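Local coordinates for penicillin-binding protein PbpB (Mycobacterium tuberculosis, PDB 6KGH) that cross-links peptidoglycan made from lipid intermediates, as a penicillin-binding transpeptidase of cell wall synthesis, at residues Gln352-Gly357 against Thr389-Thr394; Pro408-Lys413 against Pro426-Ile431; Asn220-Val225 against Gly512-Asn517; Pro264-Ser269 against Val493-Phe498; Arg346-Gly351 against Ile431-Ala436. All coordinates share one frame; numbering follows the deposited sequence.

Interaction 1. Residues Gln352-Gly357 against Thr389-Thr394; sequences QRTGVG and TLLQMT. With NA (sodium ion), chain E.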
# COMPACT_ATOMS: atom_id res chain seq x y z
N GLN A 352 6.51 3.40 -11.91
CA GLN A 352 5.59 3.15 -13.00
C GLN A 352 4.18 3.08 -12.41
O GLN A 352 3.98 2.46 -11.36
CB GLN A 352 5.96 1.83 -13.76
CG GLN A 352 7.50 1.63 -13.97
CD GLN A 352 8.00 0.16 -13.87
OE1 GLN A 352 7.66 -0.67 -14.72
NE2 GLN A 352 8.82 -0.15 -12.85
N ARG A 353 3.22 3.71 -13.07
CA ARG A 353 1.83 3.53 -12.67
C ARG A 353 1.49 2.04 -12.73
O ARG A 353 1.99 1.32 -13.59
CB ARG A 353 0.88 4.31 -13.58
CG ARG A 353 0.95 5.81 -13.39
CD ARG A 353 -0.04 6.55 -14.28
NE ARG A 353 0.05 7.97 -13.99
CZ ARG A 353 0.86 8.82 -14.62
NH1 ARG A 353 1.66 8.38 -15.60
NH2 ARG A 353 0.89 10.10 -14.27
N THR A 354 0.66 1.59 -11.79
CA THR A 354 0.25 0.20 -11.78
C THR A 354 -0.79 -0.09 -12.86
O THR A 354 -0.96 -1.25 -13.23
CB THR A 354 -0.37 -0.18 -10.43
OG1 THR A 354 -1.56 0.60 -10.26
CG2 THR A 354 0.59 0.09 -9.26
N GLY A 355 -1.53 0.92 -13.34
CA GLY A 355 -2.69 0.67 -14.17
C GLY A 355 -3.90 0.18 -13.39
O GLY A 355 -4.76 -0.51 -13.96
N VAL A 356 -4.00 0.52 -12.11
CA VAL A 356 -5.04 -0.03 -11.24
C VAL A 356 -6.46 0.30 -11.72
O VAL A 356 -7.40 -0.42 -11.37
CB VAL A 356 -4.83 0.47 -9.79
CG1 VAL A 356 -5.01 1.98 -9.73
CG2 VAL A 356 -5.78 -0.24 -8.82
N GLY A 357 -6.63 1.37 -12.49
CA GLY A 357 -7.95 1.77 -12.95
C GLY A 357 -8.60 2.89 -12.17
O GLY A 357 -9.84 2.95 -12.12
N THR A 389 3.85 5.59 -4.27
CA THR A 389 2.54 5.65 -3.65
C THR A 389 2.37 4.49 -2.67
O THR A 389 3.11 3.51 -2.68
CB THR A 389 1.44 5.60 -4.72
OG1 THR A 389 1.51 4.34 -5.38
CG2 THR A 389 1.62 6.72 -5.75
N LEU A 390 1.35 4.62 -1.82
CA LEU A 390 1.00 3.52 -0.92
C LEU A 390 0.66 2.26 -1.71
O LEU A 390 0.96 1.15 -1.27
CB LEU A 390 -0.20 3.93 -0.04
CG LEU A 390 -0.57 2.90 1.04
CD1 LEU A 390 0.64 2.59 1.93
CD2 LEU A 390 -1.75 3.37 1.91
N LEU A 391 -0.02 2.41 -2.85
CA LEU A 391 -0.39 1.25 -3.65
C LEU A 391 0.84 0.55 -4.21
O LEU A 391 0.95 -0.69 -4.16
CB LEU A 391 -1.34 1.67 -4.78
CG LEU A 391 -1.86 0.52 -5.66
CD1 LEU A 391 -2.69 -0.50 -4.87
CD2 LEU A 391 -2.70 1.12 -6.78
N GLN A 392 1.77 1.33 -4.77
CA GLN A 392 3.03 0.75 -5.24
C GLN A 392 3.77 0.04 -4.11
O GLN A 392 4.31 -1.05 -4.31
CB GLN A 392 3.93 1.83 -5.83
CG GLN A 392 3.46 2.44 -7.13
CD GLN A 392 4.39 3.55 -7.60
OE1 GLN A 392 4.87 4.34 -6.80
NE2 GLN A 392 4.68 3.58 -8.90
N MET A 393 3.82 0.68 -2.93
CA MET A 393 4.49 0.07 -1.78
C MET A 393 3.85 -1.26 -1.44
O MET A 393 4.53 -2.28 -1.28
CB MET A 393 4.42 1.03 -0.57
CG MET A 393 5.12 0.50 0.70
SD MET A 393 4.73 1.49 2.16
CE MET A 393 3.37 0.61 2.87
N THR A 394 2.51 -1.27 -1.33
CA THR A 394 1.80 -2.51 -1.02
C THR A 394 1.94 -3.53 -2.15
O THR A 394 2.03 -4.74 -1.88
CB THR A 394 0.33 -2.20 -0.75
OG1 THR A 394 0.26 -1.08 0.14
CG2 THR A 394 -0.38 -3.36 -0.08
NA NA E . 7.65 4.30 -7.47
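Gln-392 sets CG opposite its own carbonyl carbon (chi1 -69°) and continues in an extended line (chi2 178°), which carries its amide from the first turn of the helix to the backbone of Gln-352. NE2 donates to Gln-352 O at 2.8 Å, somewhat bent (145° at the hydrogen). The accepting oxygen lies in the plane of the Gln-392 amide, while NE2 stands well above the plane of the Gln-352 carbonyl. Both ends of the amide are held: OE1 accepts from Thr-389 N at 3.0 Å and binds a sodium ion at 2.9 Å, and NE2 also bonds Ala-363 O, so its rotation is probably fixed. Thr-389 OG1 in turn accepts from Gln-392 N at 3.1 Å, completing a capping box. One residue back, Leu-391 lays CD2 against Val-356 CB at 3.7 Å and against Thr-354 OG1 at 3.7 Å; the hydroxyl's hydrogen bond goes to Glu-361. The contact ties the loop after helix 338-347 to the N-terminus of helix 390-401. Val-356 and Leu-391 both reach strand 233-238, through Val-233 and Met-236, and Leu-390 packs on strand 221-227.

Interaction 2. Residues Pro408-Lys413 against Pro426-Ile431; sequences PPRIIK and PRPDDI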
# COMPACT_ATOMS: atom_id res chain seq x y z
N PRO A 408 0.05 -6.72 -10.87
CA PRO A 408 -0.35 -5.32 -10.68
C PRO A 408 -1.76 -5.23 -10.13
O PRO A 408 -2.66 -5.98 -10.56
CB PRO A 408 -0.26 -4.74 -12.10
CG PRO A 408 0.77 -5.60 -12.78
CD PRO A 408 0.52 -6.98 -12.24
N PRO A 409 -1.99 -4.39 -9.13
CA PRO A 409 -3.31 -4.35 -8.49
C PRO A 409 -4.35 -3.77 -9.44
O PRO A 409 -4.03 -2.97 -10.31
CB PRO A 409 -3.08 -3.44 -7.28
CG PRO A 409 -1.87 -2.64 -7.64
CD PRO A 409 -1.02 -3.50 -8.49
N ARG A 410 -5.59 -4.24 -9.27
CA ARG A 410 -6.75 -3.79 -10.05
C ARG A 410 -7.92 -3.58 -9.10
O ARG A 410 -8.09 -4.35 -8.15
CB ARG A 410 -7.16 -4.85 -11.13
CG ARG A 410 -6.14 -5.04 -12.24
CD ARG A 410 -6.05 -3.79 -13.06
NE ARG A 410 -5.13 -3.87 -14.20
CZ ARG A 410 -3.85 -3.52 -14.20
NH1 ARG A 410 -3.25 -3.05 -13.10
NH2 ARG A 410 -3.15 -3.62 -15.33
N ILE A 411 -8.74 -2.55 -9.37
CA ILE A 411 -9.91 -2.27 -8.54
C ILE A 411 -11.23 -2.49 -9.28
O ILE A 411 -12.28 -2.60 -8.63
CB ILE A 411 -9.87 -0.85 -7.93
CG1 ILE A 411 -10.82 -0.75 -6.73
CG2 ILE A 411 -10.23 0.23 -8.97
CD1 ILE A 411 -10.41 0.34 -5.73
N ILE A 412 -11.20 -2.61 -10.60
CA ILE A 412 -12.40 -2.90 -11.38
C ILE A 412 -12.45 -4.40 -11.63
O ILE A 412 -11.62 -4.94 -12.36
CB ILE A 412 -12.42 -2.10 -12.68
CG1 ILE A 412 -12.42 -0.60 -12.35
CG2 ILE A 412 -13.67 -2.44 -13.44
CD1 ILE A 412 -12.12 0.30 -13.51
N LYS A 413 -13.43 -5.08 -11.03
CA LYS A 413 -13.52 -6.53 -11.21
C LYS A 413 -14.28 -6.91 -12.48
O LYS A 413 -13.87 -7.84 -13.19
CB LYS A 413 -14.20 -7.18 -10.00
CG LYS A 413 -14.05 -8.70 -9.99
CD LYS A 413 -14.50 -9.31 -8.68
CE LYS A 413 -14.26 -10.83 -8.66
NZ LYS A 413 -12.83 -11.20 -8.94
N PRO A 426 -10.16 -8.02 -17.81
CA PRO A 426 -9.01 -8.88 -18.11
C PRO A 426 -7.93 -8.76 -17.04
O PRO A 426 -7.61 -7.67 -16.57
CB PRO A 426 -8.52 -8.34 -19.46
CG PRO A 426 -8.94 -6.92 -19.46
CD PRO A 426 -10.26 -6.88 -18.73
N ARG A 427 -7.39 -9.91 -16.65
CA ARG A 427 -6.34 -9.95 -15.63
C ARG A 427 -5.04 -9.39 -16.20
O ARG A 427 -4.71 -9.64 -17.36
CB ARG A 427 -6.14 -11.39 -15.15
CG ARG A 427 -7.36 -11.95 -14.38
CD ARG A 427 -7.14 -11.80 -12.85
NE ARG A 427 -7.21 -10.40 -12.44
CZ ARG A 427 -6.41 -9.82 -11.53
NH1 ARG A 427 -5.46 -10.51 -10.91
NH2 ARG A 427 -6.57 -8.53 -11.28
N PRO A 428 -4.27 -8.62 -15.42
CA PRO A 428 -3.00 -8.09 -15.94
C PRO A 428 -1.95 -9.18 -16.09
O PRO A 428 -2.02 -10.24 -15.47
CB PRO A 428 -2.59 -7.08 -14.86
CG PRO A 428 -3.16 -7.68 -13.59
CD PRO A 428 -4.48 -8.29 -14.00
N ASP A 429 -0.93 -8.89 -16.90
CA ASP A 429 0.21 -9.79 -17.04
C ASP A 429 1.04 -9.84 -15.76
O ASP A 429 1.32 -8.81 -15.14
CB ASP A 429 1.10 -9.33 -18.20
CG ASP A 429 0.58 -9.78 -19.57
OD1 ASP A 429 0.03 -10.90 -19.68
OD2 ASP A 429 0.73 -9.00 -20.53
N ASP A 430 1.44 -11.07 -15.39
CA ASP A 430 2.38 -11.39 -14.31
C ASP A 430 3.75 -10.76 -14.53
O ASP A 430 4.20 -10.59 -15.66
CB ASP A 430 2.59 -12.93 -14.24
CG ASP A 430 1.43 -13.65 -13.58
OD1 ASP A 430 0.44 -12.99 -13.21
OD2 ASP A 430 1.50 -14.88 -13.43
N ILE A 431 4.44 -10.47 -13.43
CA ILE A 431 5.86 -10.09 -13.45
C ILE A 431 6.59 -10.96 -12.44
O ILE A 431 6.37 -10.83 -11.22
CB ILE A 431 6.10 -8.60 -13.16
CG1 ILE A 431 5.39 -7.71 -14.17
CG2 ILE A 431 7.59 -8.31 -13.19
CD1 ILE A 431 4.18 -7.01 -13.62
O HOH W 1 -4.90 -7.30 -9.69
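Arg-427 NH2 and Pro-408 O share one water, which accepts from NH2 at 2.6 Å and donates to Pro-408 O at 2.7 Å. The water lies at the edge of the Arg-427 guanidinium, in its plane; Arg-410 CB lies in that plane too, 3.7 Å from NH2. Arg-427 NH1 bonds Thr-230 O, so this exposed arginine is anchored at two nitrogens. The two arginine side chains run antiparallel past each other, guanidinium planes 77° apart. The bend at chi2 (-67°) folds Arg-410 back on its own backbone, where NH1 donates to Pro-409 O at 2.9 Å and also to Thr-354 O. Pro-428 lies between the two arginines: its CB lies over one face of the Arg-410 guanidinium, toward the rim, 3.5 Å from Arg-410 NH2, and its CD sits over the centre of a face of the Arg-427 group. Pro-408 adds apolar contacts, CD to Pro-428 CG at 4.0 Å and CG to Ile-431 CD1 at 3.8 Å. Segment 408-413 runs into strand 412-416 and segment 426-431 follows strand 422-424, its hairpin partner, in a mixed sheet with strands 21-22 and 192-195. Arg-410 also pairs through its backbone with Val-233 of strand 233-238.

Interaction 3. Residues Asn220-Val225 against Gly512-Asn517; sequences NVSAVV and GIMLDN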
# COMPACT_ATOMS: atom_id res chain seq x y z
N ASN A 220 -2.32 12.81 8.25
CA ASN A 220 -3.23 11.97 7.49
C ASN A 220 -2.75 10.53 7.60
O ASN A 220 -1.60 10.27 7.93
CB ASN A 220 -3.35 12.40 6.02
CG ASN A 220 -2.01 12.71 5.39
OD1 ASN A 220 -1.56 13.88 5.35
ND2 ASN A 220 -1.35 11.68 4.90
N VAL A 221 -3.67 9.60 7.36
CA VAL A 221 -3.38 8.17 7.43
C VAL A 221 -4.08 7.53 6.24
O VAL A 221 -5.14 7.98 5.81
CB VAL A 221 -3.86 7.54 8.77
CG1 VAL A 221 -3.61 5.99 8.81
CG2 VAL A 221 -3.17 8.22 9.98
N SER A 222 -3.45 6.48 5.69
CA SER A 222 -4.05 5.73 4.60
C SER A 222 -3.62 4.28 4.73
O SER A 222 -2.62 3.96 5.37
CB SER A 222 -3.65 6.31 3.24
OG SER A 222 -2.25 6.52 3.17
N ALA A 223 -4.41 3.39 4.12
CA ALA A 223 -4.15 1.96 4.17
C ALA A 223 -4.72 1.32 2.91
O ALA A 223 -5.71 1.79 2.34
CB ALA A 223 -4.75 1.30 5.44
N VAL A 224 -4.05 0.25 2.48
CA VAL A 224 -4.45 -0.54 1.31
C VAL A 224 -4.39 -2.00 1.71
O VAL A 224 -3.41 -2.44 2.34
CB VAL A 224 -3.54 -0.28 0.09
CG1 VAL A 224 -3.85 -1.30 -1.03
CG2 VAL A 224 -3.73 1.16 -0.44
N VAL A 225 -5.43 -2.75 1.37
CA VAL A 225 -5.43 -4.20 1.55
C VAL A 225 -5.57 -4.84 0.17
O VAL A 225 -6.55 -4.58 -0.55
CB VAL A 225 -6.57 -4.66 2.48
CG1 VAL A 225 -6.52 -6.19 2.61
CG2 VAL A 225 -6.48 -3.99 3.89
N GLY A 512 -0.77 -2.50 3.54
CA GLY A 512 0.16 -1.38 3.57
C GLY A 512 -0.47 -0.16 4.21
O GLY A 512 -1.61 0.19 3.91
N ILE A 513 0.31 0.50 5.06
CA ILE A 513 -0.14 1.61 5.90
C ILE A 513 0.88 2.73 5.79
O ILE A 513 2.08 2.49 5.83
CB ILE A 513 -0.27 1.17 7.38
CG1 ILE A 513 -1.36 0.10 7.53
CG2 ILE A 513 -0.54 2.37 8.28
CD1 ILE A 513 -1.19 -0.77 8.76
N MET A 514 0.40 3.97 5.71
CA MET A 514 1.29 5.12 5.88
C MET A 514 0.66 6.11 6.85
O MET A 514 -0.54 6.39 6.76
CB MET A 514 1.59 5.80 4.53
CG MET A 514 2.62 6.93 4.66
SD MET A 514 1.90 8.55 5.07
CE MET A 514 1.32 9.13 3.47
N LEU A 515 1.49 6.62 7.77
CA LEU A 515 1.14 7.70 8.70
C LEU A 515 2.01 8.91 8.39
O LEU A 515 3.23 8.79 8.34
CB LEU A 515 1.40 7.29 10.15
CG LEU A 515 0.45 6.42 10.98
CD1 LEU A 515 -0.18 5.37 10.15
CD2 LEU A 515 1.20 5.77 12.17
N ASP A 516 1.38 10.06 8.20
CA ASP A 516 2.12 11.28 7.87
C ASP A 516 2.49 11.99 9.18
O ASP A 516 1.67 12.71 9.75
CB ASP A 516 1.28 12.17 6.96
CG ASP A 516 1.98 13.47 6.60
OD1 ASP A 516 3.06 13.80 7.16
OD2 ASP A 516 1.44 14.17 5.73
N ASN A 517 3.72 11.79 9.62
CA ASN A 517 4.28 12.47 10.79
C ASN A 517 3.42 12.32 12.05
O ASN A 517 2.94 13.32 12.60
CB ASN A 517 4.53 13.94 10.49
CG ASN A 517 5.52 14.55 11.46
OD1 ASN A 517 6.53 13.92 11.82
ND2 ASN A 517 5.25 15.77 11.90
O HOH W 2 -1.52 8.82 4.83
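Met-514 begins with CB 4.1 Å from Ser-222 OG, its partner across the sheet. CG, placed opposite the backbone N (chi1 -175°), leans on the methyl of Thr-497; bends at chi2 and chi3 then bring SD beside the indole of Trp-495 and turn CE onto the amide end of Asn-220. Beneath this chain Met-514 and Ser-222 form a hydrogen-bonded antiparallel pair: Ser-222 N donates to Met-514 O at 3.1 Å and Met-514 N to Ser-222 O at 3.0 Å. A water is hydrogen-bonded to Ser-222 OG at 2.9 Å; it donates to Met-514 O, a second donor there. Val-224 and Gly-512 repeat the doubly bonded pairing, with Val-224 N to Gly-512 O at 2.8 Å. The strands run at 174° to each other in the central antiparallel sheet of the transpeptidase domain, of the penicillin-binding protein and serine beta-lactamase fold, where a strand from early in the domain lies beside one from near its end. On the face bearing Val-221, Ala-223, Ile-513 and Leu-515, Val-221 CG1 and Leu-515 CD1 meet at 3.7 Å, their side chains lying side by side; Val-221 and Ala-223 are covered by helix 199-216. On the face bearing Ser-222, Val-224 and Met-514, helix 390-401 packs through Leu-390. Asp-516 N closes the pairing on Asn-220 O at 3.0 Å, and Asp-516 OD1 accepts from Gln-481.

Interaction 4. Residues Pro264-Ser269 against Val493-Phe498; sequences PFEPGS and VYWITF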
# COMPACT_ATOMS: atom_id res chain seq x y z
N PRO A 264 2.65 10.39 -3.74
CA PRO A 264 3.81 9.56 -3.40
C PRO A 264 4.59 10.15 -2.24
O PRO A 264 4.49 11.33 -1.91
CB PRO A 264 4.65 9.54 -4.68
CG PRO A 264 4.29 10.85 -5.37
CD PRO A 264 2.83 11.08 -5.03
N PHE A 265 5.38 9.28 -1.61
CA PHE A 265 6.23 9.67 -0.49
C PHE A 265 7.53 8.88 -0.59
O PHE A 265 7.58 7.85 -1.25
CB PHE A 265 5.53 9.39 0.85
CG PHE A 265 5.04 7.96 0.97
CD1 PHE A 265 5.89 6.96 1.37
CD2 PHE A 265 3.73 7.63 0.64
CE1 PHE A 265 5.47 5.63 1.46
CE2 PHE A 265 3.28 6.28 0.72
CZ PHE A 265 4.16 5.29 1.14
N GLU A 266 8.59 9.36 0.08
CA GLU A 266 9.83 8.58 0.14
C GLU A 266 9.61 7.40 1.07
O GLU A 266 9.08 7.60 2.17
CB GLU A 266 11.02 9.43 0.61
CG GLU A 266 11.29 10.67 -0.26
CD GLU A 266 12.76 11.04 -0.35
OE1 GLU A 266 13.58 10.47 0.39
OE2 GLU A 266 13.11 11.90 -1.17
N PRO A 267 9.96 6.18 0.66
CA PRO A 267 9.64 5.01 1.51
C PRO A 267 10.52 4.89 2.74
O PRO A 267 10.07 4.35 3.76
CB PRO A 267 9.86 3.83 0.55
CG PRO A 267 10.97 4.30 -0.39
CD PRO A 267 10.64 5.80 -0.59
N GLY A 268 11.76 5.37 2.69
CA GLY A 268 12.64 5.11 3.82
C GLY A 268 12.84 3.61 3.97
O GLY A 268 12.89 2.87 2.99
N SER A 269 12.89 3.15 5.23
CA SER A 269 13.27 1.76 5.47
C SER A 269 12.22 0.73 5.04
O SER A 269 12.55 -0.46 5.02
CB SER A 269 13.64 1.58 6.95
OG SER A 269 12.61 2.05 7.79
N VAL A 493 10.56 15.18 11.03
CA VAL A 493 9.29 15.00 10.35
C VAL A 493 9.40 13.77 9.46
O VAL A 493 10.28 13.71 8.59
CB VAL A 493 8.90 16.24 9.53
CG1 VAL A 493 7.50 16.06 8.94
CG2 VAL A 493 9.01 17.51 10.40
N TYR A 494 8.49 12.80 9.65
CA TYR A 494 8.62 11.48 9.05
C TYR A 494 7.34 11.01 8.36
O TYR A 494 6.22 11.28 8.82
CB TYR A 494 8.99 10.41 10.10
CG TYR A 494 10.30 10.67 10.81
CD1 TYR A 494 11.50 10.27 10.25
CD2 TYR A 494 10.33 11.31 12.04
CE1 TYR A 494 12.71 10.50 10.90
CE2 TYR A 494 11.53 11.54 12.70
CZ TYR A 494 12.72 11.14 12.12
OH TYR A 494 13.92 11.36 12.75
N TRP A 495 7.52 10.26 7.28
CA TRP A 495 6.51 9.31 6.84
C TRP A 495 6.76 7.99 7.57
O TRP A 495 7.85 7.43 7.44
CB TRP A 495 6.55 9.07 5.33
CG TRP A 495 6.16 10.24 4.47
CD1 TRP A 495 4.91 10.77 4.31
CD2 TRP A 495 7.03 10.99 3.62
NE1 TRP A 495 4.95 11.82 3.43
CE2 TRP A 495 6.24 11.98 2.98
CE3 TRP A 495 8.40 10.94 3.35
CZ2 TRP A 495 6.78 12.90 2.09
CZ3 TRP A 495 8.93 11.85 2.46
CH2 TRP A 495 8.12 12.82 1.83
N ILE A 496 5.77 7.51 8.32
CA ILE A 496 5.84 6.23 9.01
C ILE A 496 4.99 5.24 8.23
O ILE A 496 3.86 5.56 7.85
CB ILE A 496 5.35 6.35 10.46
CG1 ILE A 496 6.17 7.43 11.20
CG2 ILE A 496 5.44 5.00 11.17
CD1 ILE A 496 7.65 7.11 11.35
N THR A 497 5.53 4.04 7.99
CA THR A 497 4.84 3.04 7.19
C THR A 497 4.92 1.68 7.85
O THR A 497 5.79 1.41 8.70
CB THR A 497 5.42 2.91 5.76
OG1 THR A 497 6.83 2.73 5.84
CG2 THR A 497 5.09 4.14 4.92
N PHE A 498 3.99 0.81 7.44
CA PHE A 498 4.10 -0.61 7.71
C PHE A 498 3.52 -1.36 6.51
O PHE A 498 2.47 -0.98 5.99
CB PHE A 498 3.36 -1.06 8.99
CG PHE A 498 3.81 -2.42 9.47
CD1 PHE A 498 3.27 -3.58 8.94
CD2 PHE A 498 4.82 -2.54 10.41
CE1 PHE A 498 3.70 -4.85 9.38
CE2 PHE A 498 5.26 -3.78 10.84
CZ PHE A 498 4.69 -4.94 10.31
O HOH W 3 8.41 5.10 5.93
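Trp-495 offers one face of its indole to the loop that leads into the active-site serine, and Phe-265 and Glu-266 lie over it. Phe-265 CB stands 3.4 Å from the centroid of the five-membered ring, only 10° off the normal, a CH-pi contact over the face. Farther along the same face Glu-266 N sits toward the rim, 3.5 Å from Trp-495 CZ3, with Glu-266 CB 3.7 Å from the same carbon. The Glu-266 carboxylate looks elsewhere: OE1 bonds Tyr-489 OH and Gly-385 N. With CG between the backbone N and the carbonyl carbon (chi1 53°), the Phe-265 ring leans obliquely past the indole, planes at 40°, and reaches Thr-497, whose CG2 lies 3.8 Å from Phe-265 CE1. The threonine hydroxyl has a polar task. A water bonds to Thr-497 OG1 at 2.8 Å and donates to Trp-495 O at 2.8 Å and to Pro-267 O at 2.8 Å, bridging strand and loop where they do not bond directly. Met-514 and Met-393 fill in around Phe-265 and Thr-497. Ser-269, the acyl-ester nucleophile by similarity, follows two residues after Pro-267, and its OG accepts from Thr-478 N on the next strand. The loop before that serine thus rests mainly on one indole face: direct contact is by dispersion and CH-pi, and the polar link from loop to strand runs through the water.

Interaction 5. Residues Arg346-Gly351 against Ile431-Ala436; sequences RKFGLG and IRVVSA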
# COMPACT_ATOMS: atom_id res chain seq x y z
N ARG A 346 12.97 -1.85 -10.66
CA ARG A 346 12.04 -1.78 -11.79
C ARG A 346 11.13 -2.98 -11.83
O ARG A 346 9.93 -2.84 -12.12
CB ARG A 346 12.81 -1.68 -13.11
CG ARG A 346 13.76 -0.53 -13.17
CD ARG A 346 13.00 0.80 -12.95
NE ARG A 346 12.05 1.06 -14.03
CZ ARG A 346 11.45 2.24 -14.28
NH1 ARG A 346 11.67 3.32 -13.53
NH2 ARG A 346 10.61 2.34 -15.30
N LYS A 347 11.66 -4.18 -11.55
CA LYS A 347 10.80 -5.36 -11.55
C LYS A 347 9.71 -5.25 -10.49
O LYS A 347 8.59 -5.72 -10.70
CB LYS A 347 11.62 -6.65 -11.33
CG LYS A 347 12.44 -7.10 -12.54
CD LYS A 347 12.96 -8.55 -12.41
CE LYS A 347 13.89 -8.77 -11.19
NZ LYS A 347 15.35 -8.43 -11.39
N PHE A 348 10.03 -4.64 -9.34
CA PHE A 348 9.04 -4.41 -8.29
C PHE A 348 8.00 -3.36 -8.67
O PHE A 348 7.07 -3.13 -7.89
CB PHE A 348 9.73 -4.00 -6.97
CG PHE A 348 10.13 -5.17 -6.08
CD1 PHE A 348 9.15 -5.93 -5.43
CD2 PHE A 348 11.46 -5.48 -5.86
CE1 PHE A 348 9.52 -7.02 -4.59
CE2 PHE A 348 11.83 -6.54 -5.02
CZ PHE A 348 10.85 -7.31 -4.38
N GLY A 349 8.11 -2.73 -9.85
CA GLY A 349 7.08 -1.82 -10.33
C GLY A 349 7.22 -0.37 -9.91
O GLY A 349 6.30 0.43 -10.17
N LEU A 350 8.33 0.00 -9.28
CA LEU A 350 8.50 1.34 -8.76
C LEU A 350 8.74 2.34 -9.88
O LEU A 350 9.38 2.02 -10.89
CB LEU A 350 9.67 1.38 -7.78
CG LEU A 350 9.48 0.46 -6.57
CD1 LEU A 350 10.63 0.69 -5.58
CD2 LEU A 350 8.12 0.70 -5.91
N GLY A 351 8.22 3.55 -9.70
CA GLY A 351 8.37 4.52 -10.77
C GLY A 351 7.45 4.34 -11.97
O GLY A 351 7.58 5.07 -12.96
N ILE A 431 4.44 -10.47 -13.43
CA ILE A 431 5.86 -10.09 -13.45
C ILE A 431 6.59 -10.96 -12.44
O ILE A 431 6.37 -10.83 -11.22
CB ILE A 431 6.10 -8.60 -13.16
CG1 ILE A 431 5.39 -7.71 -14.17
CG2 ILE A 431 7.59 -8.31 -13.19
CD1 ILE A 431 4.18 -7.01 -13.62
N ARG A 432 7.46 -11.84 -12.93
CA ARG A 432 8.34 -12.62 -12.08
C ARG A 432 9.43 -11.70 -11.55
O ARG A 432 10.27 -11.23 -12.31
CB ARG A 432 8.92 -13.80 -12.87
CG ARG A 432 10.16 -14.50 -12.24
CD ARG A 432 9.85 -15.38 -11.04
NE ARG A 432 8.83 -16.41 -11.28
CZ ARG A 432 8.21 -17.08 -10.31
NH1 ARG A 432 8.49 -16.82 -9.03
NH2 ARG A 432 7.29 -17.98 -10.61
N VAL A 433 9.39 -11.43 -10.25
CA VAL A 433 10.40 -10.58 -9.61
C VAL A 433 11.52 -11.40 -8.98
O VAL A 433 12.71 -11.11 -9.16
CB VAL A 433 9.73 -9.66 -8.57
CG1 VAL A 433 10.77 -8.81 -7.85
CG2 VAL A 433 8.65 -8.78 -9.24
N VAL A 434 11.18 -12.42 -8.19
CA VAL A 434 12.15 -13.34 -7.62
C VAL A 434 11.56 -14.74 -7.72
O VAL A 434 10.37 -14.91 -8.01
CB VAL A 434 12.50 -13.03 -6.15
CG1 VAL A 434 13.24 -11.70 -6.02
CG2 VAL A 434 11.24 -13.10 -5.27
N SER A 435 12.39 -15.74 -7.46
CA SER A 435 11.90 -17.11 -7.50
C SER A 435 10.96 -17.34 -6.32
O SER A 435 10.93 -16.57 -5.35
CB SER A 435 13.05 -18.11 -7.45
OG SER A 435 13.65 -18.14 -6.16
N ALA A 436 10.20 -18.44 -6.40
CA ALA A 436 9.33 -18.81 -5.28
C ALA A 436 10.15 -19.10 -4.03
O ALA A 436 9.76 -18.73 -2.92
CB ALA A 436 8.46 -20.02 -5.65
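Phe-348 and Val-433 supply the CH-pi contact: Val-433 CG1 sits over the centre of one face of the phenyl ring, 3.7 Å from its centroid and 8° off the normal, the two side chains crossing at about a right angle. In Val-433, CG1 lies opposite the backbone N (chi1 178°) and points into the ring, which sends the other methyl, CG2, to Lys-347 O at 3.4 Å. Carbon-to-carbonyl contacts add to it. Ile-431 CG2 also rests on Lys-347 O, at 3.7 Å, and in the reverse sense the lysine lays its methylenes along the facing backbone, CD 3.8 Å from Arg-432 O and CE 3.3 Å from Val-433 O. Polar bonds go to partners within or beside each segment. Lys-347 NZ forms a salt bridge with Asp-343, one helical turn earlier, and Lys-347 O accepts from NE of Arg-406, on the strand paired with 431-432. Arg-432 NH1 donates almost straight (169°) to a lone pair of Val-434 O at 2.9 Å, in the plane of both groups. Gly-349, at positive phi, closes helix 338-347 in a Schellman motif, its N bonded to Arg-346 O at 2.9 Å. Helices 272-281 and 390-401 also touch Phe-348, through Val-274 and Ser-277 and through Met-396 and Ala-399. Strand 431-432 pairs antiparallel with 405-406, and Ser-435 then caps helix 436-446.

Overall arrangement
All five contacts lie in the transpeptidase domain. Interactions 3 and 4 are neighbours in the central sheet, their centres 9 Å apart, where Leu-515 N probably bonds Ile-496 O at 2.6 Å. Interaction 4 holds Ser-269, the nucleophile by similarity; the side chain of Met-514 in interaction 3 is about 12 Å from that of Ser-269. Helix 390-401 links these to interaction 1: Leu-390 packs on Ser-222, and Met-393 on Thr-497. Interaction 1 also touches interaction 2, where Arg-410 NH1 bonds Thr-354 O, and interaction 5, where Gln-352 NE2 bonds Arg-346 O. Interactions 2 and 5 share Ile-431; interactions 2 and 4, about 26 Å apart between centres, lie on opposite sides of the chain's centre.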